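Local coordinates for protein glycinin A3B4 subunit (Glycine max, PDB 2D5F) that serves as an 11S seed storage globulin that assembles into hexamers, probably as a nitrogen and amino-acid reserve for the seedling, at residues D232-K235 / Q236-V240; F217-N220 / E221-E225. All coordinates share one frame; numbering follows the deposited sequence.

Contact 1: D232-K235 / Q236-V240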
# COMPACT_ATOMS: atom_id res chain seq x y z
N ASP B 232 -20.46 44.08 -7.26
CA ASP B 232 -19.16 43.84 -7.86
C ASP B 232 -19.26 43.61 -9.37
O ASP B 232 -19.97 42.71 -9.82
CB ASP B 232 -18.52 42.62 -7.21
CG ASP B 232 -17.04 42.54 -7.46
OD1 ASP B 232 -16.59 43.06 -8.50
OD2 ASP B 232 -16.33 41.96 -6.62
N GLU B 233 -18.52 44.40 -10.14
CA GLU B 233 -18.53 44.28 -11.60
C GLU B 233 -17.14 44.00 -12.15
O GLU B 233 -16.91 44.11 -13.35
CB GLU B 233 -19.08 45.57 -12.22
CG GLU B 233 -20.42 46.02 -11.66
CD GLU B 233 -21.54 45.02 -11.92
OE1 GLU B 233 -22.62 45.15 -11.30
OE2 GLU B 233 -21.35 44.10 -12.74
N ARG B 234 -16.21 43.63 -11.27
CA ARG B 234 -14.84 43.36 -11.67
C ARG B 234 -14.63 41.97 -12.29
O ARG B 234 -13.67 41.76 -13.04
CB ARG B 234 -13.91 43.51 -10.47
CG ARG B 234 -13.95 44.88 -9.81
CD ARG B 234 -13.15 44.87 -8.52
NE ARG B 234 -13.72 43.95 -7.55
CZ ARG B 234 -13.09 43.51 -6.46
NH1 ARG B 234 -11.85 43.92 -6.20
NH2 ARG B 234 -13.70 42.65 -5.64
N LYS B 235 -15.53 41.05 -11.98
CA LYS B 235 -15.47 39.67 -12.46
C LYS B 235 -14.42 38.88 -11.67
O LYS B 235 -13.85 39.41 -10.71
CB LYS B 235 -15.21 39.62 -13.97
CG LYS B 235 -16.33 40.30 -14.77
CD LYS B 235 -16.14 40.18 -16.28
CE LYS B 235 -17.10 41.11 -17.02
NZ LYS B 235 -18.53 40.91 -16.62
N GLN B 236 -14.16 37.63 -12.08
CA GLN B 236 -13.23 36.73 -11.37
C GLN B 236 -11.75 37.08 -11.18
O GLN B 236 -11.07 36.46 -10.35
CB GLN B 236 -13.34 35.32 -11.97
CG GLN B 236 -13.21 35.28 -13.47
CD GLN B 236 -14.56 35.15 -14.15
OE1 GLN B 236 -14.94 34.07 -14.62
NE2 GLN B 236 -15.31 36.25 -14.20
N ILE B 237 -11.23 38.01 -11.96
CA ILE B 237 -9.84 38.42 -11.79
C ILE B 237 -9.86 39.93 -11.59
O ILE B 237 -10.27 40.68 -12.48
CB ILE B 237 -8.97 38.08 -13.02
CG1 ILE B 237 -8.92 36.56 -13.23
CG2 ILE B 237 -7.55 38.60 -12.81
CD1 ILE B 237 -8.03 36.13 -14.38
N VAL B 238 -9.43 40.36 -10.42
CA VAL B 238 -9.44 41.78 -10.09
C VAL B 238 -8.05 42.39 -9.98
O VAL B 238 -7.05 41.68 -9.86
CB VAL B 238 -10.17 42.00 -8.76
CG1 VAL B 238 -11.54 41.34 -8.80
CG2 VAL B 238 -9.33 41.45 -7.61
N THR B 239 -8.00 43.72 -10.03
CA THR B 239 -6.74 44.44 -9.91
C THR B 239 -6.67 44.96 -8.48
O THR B 239 -7.59 45.63 -8.00
CB THR B 239 -6.67 45.63 -10.87
OG1 THR B 239 -6.73 45.16 -12.22
CG2 THR B 239 -5.38 46.41 -10.66
N VAL B 240 -5.57 44.64 -7.79
CA VAL B 240 -5.39 45.09 -6.42
C VAL B 240 -4.63 46.42 -6.46
O VAL B 240 -3.42 46.45 -6.70
CB VAL B 240 -4.57 44.07 -5.59
CG1 VAL B 240 -4.45 44.54 -4.14
CG2 VAL B 240 -5.25 42.70 -5.65
O HOH W 1 -10.18 45.90 -7.73
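A local contact across the turn that leads into strand 237-239, which pairs antiparallel with strand 56-62 of the N-terminal cupin sheet, brings Arg234 over Val238. The methyl CG1 of Val238 sits over the centre of one face of the Arg234 guanidinium, 3.5 Å from CZ, and also reaches CB of Arg234 at 3.6 Å. The arginine chain bends at its third torsion (chi3 -63°), which folds the planar group back above the valine. In the guanidinium plane the work is polar. Arg234 grips the Asp232 carboxylate side-on: NE donates to OD1 at 3.2 Å, and NH2 of Arg234 donates to OD2 of Asp232 at 2.9 Å in a salt bridge. Both acceptors are met on their syn side, but about 30° out of the carboxylate plane, so the two flat groups are tilted against each other. OD1 of Asp232 also takes the backbone N of Arg234 at 2.9 Å, which closes an Asx turn and fixes the carboxylate before the chain enters the strand. Farther along the edge, a water accepts a hydrogen bond from Arg234 NH1 at 3.0 Å and donates one to the backbone O of Thr239, linking the turn to the end of the strand. NH2 of Arg234 also bonds to the carbonyl of Asn469 of the second subunit. Lys235 contributes mainly its backbone: its O lies 3.6 Å from CG1 of Val238, while its NZ forms a salt bridge with Asp170. The Val238 side chain also packs on Leu57 and Leu59 of strand 56-62.

Contact 2: F217-N220 / E221-E225; sequences FNTN and EDTAE
The N-terminal end of helix 221-226 is the site of this contact, where Thr219 and the N-cap residue Asn220 meet Thr223 and Ala224 of the first turn. The backbone evidence is direct: Ala224 N donates to Asn220 O at 3.0 Å with an N-H...O angle of 166°. A second bond of the same i to i+4 kind follows inside the helix, from Glu225 N to Glu221 O at 2.9 Å. The side chain of Asn220 turns back over this first turn because its CG stands between the backbone N and the carbonyl carbon (chi1 48°). It crosses Thr223 at about a right angle, with Asn220 CG 3.4 Å from Thr223 OG1, and runs beside Asp222, pointing the same way.

Thr219, one residue before the N-cap, packs against the first turn. Its OG1, anti to the backbone N at chi1 -175°, comes within 3.1 Å of Thr223 CB, a close approach, and within 3.4 Å of Thr223 CG2. On its other branch, CG2 of Thr219 makes a looser methyl contact with CB of Ala224 at 4.2 Å. Ala224 also rests on Leu213 and Ala214 of helix 210-216, and Glu221 ties the two helices together through a salt bridge to Lys210. Across the subunit boundary, Phe217 meets Phe459 of the second subunit edge-to-face, and Thr223 packs on its Leu473. Just upstream, Asn218 has positive phi and Thr219 N bonds to Ala214 O, so a Schellman motif closes helix 210-216 and is followed directly by the N-cap at Asn220, a pairing typical of a short link where one helix ends and the next begins.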
# COMPACT_ATOMS: atom_id res chain seq x y z
N PHE B 217 -22.01 33.23 9.94
CA PHE B 217 -20.68 33.74 10.21
C PHE B 217 -20.57 34.67 11.42
O PHE B 217 -19.52 35.26 11.65
CB PHE B 217 -20.16 34.45 8.95
CG PHE B 217 -20.11 33.57 7.72
CD1 PHE B 217 -20.28 34.12 6.45
CD2 PHE B 217 -19.89 32.20 7.84
CE1 PHE B 217 -20.24 33.32 5.32
CE2 PHE B 217 -19.84 31.38 6.70
CZ PHE B 217 -20.01 31.95 5.44
N ASN B 218 -21.65 34.78 12.18
CA ASN B 218 -21.67 35.64 13.36
C ASN B 218 -21.13 37.03 13.03
O ASN B 218 -20.23 37.54 13.69
CB ASN B 218 -20.82 35.02 14.48
CG ASN B 218 -20.79 35.88 15.74
OD1 ASN B 218 -21.84 36.28 16.27
ND2 ASN B 218 -19.59 36.16 16.24
N THR B 219 -21.71 37.64 12.01
CA THR B 219 -21.30 38.97 11.58
C THR B 219 -22.54 39.83 11.39
O THR B 219 -23.66 39.35 11.56
CB THR B 219 -20.52 38.89 10.26
OG1 THR B 219 -20.02 40.18 9.91
CG2 THR B 219 -21.42 38.38 9.14
N ASN B 220 -22.35 41.10 11.03
CA ASN B 220 -23.48 41.99 10.80
C ASN B 220 -23.95 41.82 9.36
O ASN B 220 -23.20 41.32 8.52
CB ASN B 220 -23.07 43.45 11.05
CG ASN B 220 -21.78 43.81 10.35
OD1 ASN B 220 -20.70 43.34 10.73
ND2 ASN B 220 -21.87 44.65 9.33
N GLU B 221 -25.19 42.21 9.07
CA GLU B 221 -25.74 42.06 7.73
C GLU B 221 -25.04 42.92 6.68
O GLU B 221 -25.15 42.65 5.49
CB GLU B 221 -27.24 42.35 7.73
CG GLU B 221 -28.02 41.40 8.62
CD GLU B 221 -29.45 41.23 8.19
OE1 GLU B 221 -30.20 40.51 8.89
OE2 GLU B 221 -29.84 41.81 7.15
N ASP B 222 -24.34 43.96 7.12
CA ASP B 222 -23.62 44.81 6.19
C ASP B 222 -22.46 43.99 5.62
O ASP B 222 -22.26 43.94 4.40
CB ASP B 222 -23.06 46.04 6.90
CG ASP B 222 -22.11 46.84 6.01
OD1 ASP B 222 -22.59 47.45 5.02
OD2 ASP B 222 -20.89 46.84 6.29
N THR B 223 -21.70 43.36 6.51
CA THR B 223 -20.58 42.53 6.10
C THR B 223 -21.09 41.36 5.26
O THR B 223 -20.53 41.04 4.21
CB THR B 223 -19.82 41.97 7.33
OG1 THR B 223 -19.29 43.05 8.10
CG2 THR B 223 -18.68 41.06 6.90
N ALA B 224 -22.17 40.74 5.73
CA ALA B 224 -22.76 39.60 5.03
C ALA B 224 -23.22 39.94 3.62
O ALA B 224 -23.09 39.12 2.71
CB ALA B 224 -23.93 39.04 5.85
N GLU B 225 -23.76 41.14 3.43
CA GLU B 225 -24.21 41.53 2.10
C GLU B 225 -23.01 41.64 1.16
O GLU B 225 -23.08 41.22 0.01
CB GLU B 225 -24.96 42.87 2.13
CG GLU B 225 -25.33 43.40 0.74
CD GLU B 225 -26.46 42.62 0.06
OE1 GLU B 225 -26.47 41.37 0.12
OE2 GLU B 225 -27.34 43.27 -0.56

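Overall arrangement
Contact 2 comes first along the chain, and contact 1 follows it in series: helix 221-226 begins at contact 2, and the chain then runs through a loop to contact 1 and strand 237-239. Their centres are 21 Å apart, and their nearest atoms stay about 8 Å from each other, so they do not touch. Contact 1 leads into strand 237-239, which pairs with strand 56-62 in the N-terminal cupin sheet, whereas contact 2 sits farther out, 37 Å from the chain centre against 24 Å. Both meet the second subunit. This is consistent with the helical extension of a cupin domain reaching over its neighbour, as in 11S globulin trimers.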